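Enterobactin synthetase component F-related protein (Vibrio cholerae serotype O1, PDB 4OXI) is an adenylation-domain enzyme that probably uses ATP to activate glycine as glycyl-adenylate, in a lipopolysaccharide modification pathway behind antimicrobial peptide resistance. Local coordinates at residues V312-L317 / L344-W348. Sequence-based numbering, arbitrary orientation.
Sequences VIELAL and LAEQW
Ile313 sits between Leu344 and Trp348 where helices 311-318 and 342-352 of the adenylate-forming fold pack together. The helices follow the neighbouring parallel strands 305-308 and 332-336. Over 312-317 and 344-348 the axes come within 9.8 Å and cross at 60°. No hydrogen bond joins these segments. Ile313 divides its two branches. Ile313 CG1, anti to the carbonyl carbon (chi1 -55°), lies 3.6 Å from CE3 of Trp348. Ile313 CG2 turns to Leu344, 4.0 Å from its CD2 and also near its backbone O. The indole of Trp348 reaches across to helix 311-318, with CG opposite the backbone N (chi1 -174°). Its six-membered ring reaches Val312 CG1, and Ala316 CB meets the ring edge at Trp348 CZ3, 4.3 Å away. NE1 is hydrogen-bonded to Ser333 OG, and Phe335 packs edge-to-face with the indole, tying it to strand 332-336. Leu344 spreads its methyls along helix 311-318. Leu344 CD1 is 3.6 Å from the aliphatic CG of Glu314. The Glu314 carboxylate is held by the hydroxyls of Ser504 and Ser506. Leu317 lies across the end of Gln347 at the more open side of the contact, and Leu317 CD1 closes against Leu344 CD2 at 3.9 Å.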
ATOM      1  N   VAL A 312     -12.558   6.236  -4.828  1.00 26.68           N
ATOM      2  CA  VAL A 312     -12.789   7.515  -4.177  1.00 26.41           C
ATOM      3  C   VAL A 312     -13.609   8.468  -5.056  1.00 30.75           C
ATOM      4  O   VAL A 312     -14.439   9.225  -4.550  1.00 28.52           O
ATOM      5  CB  VAL A 312     -11.452   8.119  -3.728  1.00 29.26           C
ATOM      6  CG1 VAL A 312     -11.527   9.633  -3.621  1.00 28.16           C
ATOM      7  CG2 VAL A 312     -11.035   7.488  -2.397  1.00 23.81           C
ATOM      8  N   ILE A 313     -13.410   8.397  -6.372  1.00 28.83           N
ATOM      9  CA  ILE A 313     -14.139   9.261  -7.301  1.00 31.28           C
ATOM     10  C   ILE A 313     -15.615   8.898  -7.326  1.00 35.07           C
ATOM     11  O   ILE A 313     -16.477   9.776  -7.329  1.00 32.65           O
ATOM     12  CB  ILE A 313     -13.602   9.157  -8.734  1.00 26.83           C
ATOM     13  CG1 ILE A 313     -12.096   9.449  -8.767  1.00 26.25           C
ATOM     14  CG2 ILE A 313     -14.370  10.108  -9.660  1.00 26.10           C
ATOM     15  CD1 ILE A 313     -11.423   9.048 -10.098  1.00 25.26           C
ATOM     16  N   GLU A 314     -15.907   7.601  -7.343  1.00 35.44           N
ATOM     17  CA  GLU A 314     -17.292   7.149  -7.369  1.00 39.73           C
ATOM     18  C   GLU A 314     -18.012   7.583  -6.112  1.00 39.97           C
ATOM     19  O   GLU A 314     -19.146   8.068  -6.161  1.00 43.71           O
ATOM     20  CB  GLU A 314     -17.358   5.634  -7.496  1.00 38.57           C
ATOM     21  CG  GLU A 314     -17.133   5.148  -8.904  1.00 47.34           C
ATOM     22  CD  GLU A 314     -17.626   3.731  -9.094  1.00 50.91           C
ATOM     23  OE1 GLU A 314     -18.231   3.443 -10.155  1.00 55.95           O
ATOM     24  OE2 GLU A 314     -17.412   2.913  -8.176  1.00 50.40           O
ATOM     25  N   LEU A 315     -17.339   7.406  -4.983  1.00 36.43           N
ATOM     26  CA  LEU A 315     -17.874   7.817  -3.694  1.00 36.72           C
ATOM     27  C   LEU A 315     -18.173   9.317  -3.658  1.00 41.49           C
ATOM     28  O   LEU A 315     -19.232   9.739  -3.191  1.00 43.20           O
ATOM     29  CB  LEU A 315     -16.888   7.452  -2.596  1.00 33.74           C
ATOM     30  CG  LEU A 315     -17.221   7.923  -1.186  1.00 42.04           C
ATOM     31  CD1 LEU A 315     -18.613   7.455  -0.764  1.00 42.19           C
ATOM     32  CD2 LEU A 315     -16.176   7.389  -0.229  1.00 39.15           C
ATOM     33  N   ALA A 316     -17.237  10.120  -4.150  1.00 35.58           N
ATOM     34  CA  ALA A 316     -17.435  11.561  -4.158  1.00 37.33           C
ATOM     35  C   ALA A 316     -18.649  11.937  -5.014  1.00 41.49           C
ATOM     36  O   ALA A 316     -19.372  12.877  -4.682  1.00 39.46           O
ATOM     37  CB  ALA A 316     -16.184  12.268  -4.645  1.00 32.99           C
ATOM     38  N   LEU A 317     -18.869  11.191  -6.101  1.00 38.67           N
ATOM     39  CA  LEU A 317     -20.025  11.400  -6.975  1.00 39.58           C
ATOM     40  C   LEU A 317     -21.335  10.997  -6.312  1.00 47.18           C
ATOM     41  O   LEU A 317     -22.363  11.661  -6.497  1.00 49.85           O
ATOM     42  CB  LEU A 317     -19.862  10.637  -8.290  1.00 37.07           C
ATOM     43  CG  LEU A 317     -18.884  11.288  -9.264  1.00 40.08           C
ATOM     44  CD1 LEU A 317     -18.583  10.376 -10.443  1.00 41.67           C
ATOM     45  CD2 LEU A 317     -19.431  12.624  -9.732  1.00 38.09           C
ATOM     46  N   LEU A 344     -15.004   8.499 -15.157  1.00 34.83           N
ATOM     47  CA  LEU A 344     -14.647   8.859 -13.786  1.00 33.90           C
ATOM     48  C   LEU A 344     -13.526   9.887 -13.774  1.00 33.31           C
ATOM     49  O   LEU A 344     -13.593  10.890 -13.063  1.00 33.20           O
ATOM     50  CB  LEU A 344     -14.213   7.631 -12.995  1.00 35.55           C
ATOM     51  CG  LEU A 344     -15.307   6.696 -12.501  1.00 35.69           C
ATOM     52  CD1 LEU A 344     -14.696   5.709 -11.519  1.00 36.29           C
ATOM     53  CD2 LEU A 344     -16.453   7.485 -11.864  1.00 34.56           C
ATOM     54  N   ALA A 345     -12.484   9.640 -14.560  1.00 30.13           N
ATOM     55  CA  ALA A 345     -11.360  10.553 -14.556  1.00 29.12           C
ATOM     56  C   ALA A 345     -11.828  11.918 -15.053  1.00 35.45           C
ATOM     57  O   ALA A 345     -11.364  12.954 -14.564  1.00 33.31           O
ATOM     58  CB  ALA A 345     -10.225  10.023 -15.405  1.00 28.44           C
ATOM     59  N   GLU A 346     -12.759  11.919 -16.009  1.00 35.34           N
ATOM     60  CA  GLU A 346     -13.284  13.179 -16.546  1.00 35.19           C
ATOM     61  C   GLU A 346     -14.022  13.984 -15.483  1.00 33.61           C
ATOM     62  O   GLU A 346     -13.798  15.189 -15.344  1.00 33.50           O
ATOM     63  CB  GLU A 346     -14.188  12.945 -17.764  1.00 34.72           C
ATOM     64  CG  GLU A 346     -14.978  14.183 -18.215  1.00 39.98           C
ATOM     65  CD  GLU A 346     -14.100  15.336 -18.718  1.00 45.38           C
ATOM     66  OE1 GLU A 346     -12.901  15.117 -19.013  1.00 47.97           O
ATOM     67  OE2 GLU A 346     -14.619  16.471 -18.822  1.00 49.00           O
ATOM     68  N   GLN A 347     -14.878  13.318 -14.713  1.00 31.43           N
ATOM     69  CA  GLN A 347     -15.620  14.015 -13.673  1.00 32.52           C
ATOM     70  C   GLN A 347     -14.709  14.545 -12.563  1.00 36.67           C
ATOM     71  O   GLN A 347     -14.967  15.605 -12.000  1.00 33.40           O
ATOM     72  CB  GLN A 347     -16.727  13.125 -13.114  1.00 36.23           C
ATOM     73  CG  GLN A 347     -17.913  13.002 -14.061  1.00 35.30           C
ATOM     74  CD  GLN A 347     -18.903  11.947 -13.623  1.00 45.66           C
ATOM     75  OE1 GLN A 347     -18.738  10.760 -13.924  1.00 47.55           O
ATOM     76  NE2 GLN A 347     -19.941  12.368 -12.910  1.00 46.90           N
ATOM     77  N   TRP A 348     -13.636  13.824 -12.254  1.00 34.74           N
ATOM     78  CA  TRP A 348     -12.726  14.304 -11.227  1.00 30.42           C
ATOM     79  C   TRP A 348     -11.955  15.495 -11.780  1.00 30.73           C
ATOM     80  O   TRP A 348     -11.765  16.493 -11.080  1.00 29.78           O
ATOM     81  CB  TRP A 348     -11.772  13.195 -10.756  1.00 26.82           C
ATOM     82  CG  TRP A 348     -10.898  13.599  -9.582  1.00 23.91           C
ATOM     83  CD1 TRP A 348      -9.678  14.205  -9.638  1.00 24.41           C
ATOM     84  CD2 TRP A 348     -11.190  13.414  -8.191  1.00 25.90           C
ATOM     85  NE1 TRP A 348      -9.185  14.406  -8.361  1.00 25.66           N
ATOM     86  CE2 TRP A 348     -10.097  13.927  -7.456  1.00 25.07           C
ATOM     87  CE3 TRP A 348     -12.267  12.852  -7.492  1.00 28.00           C
ATOM     88  CZ2 TRP A 348     -10.053  13.902  -6.060  1.00 25.12           C
ATOM     89  CZ3 TRP A 348     -12.227  12.833  -6.101  1.00 28.13           C
ATOM     90  CH2 TRP A 348     -11.127  13.355  -5.402  1.00 28.66           C
TER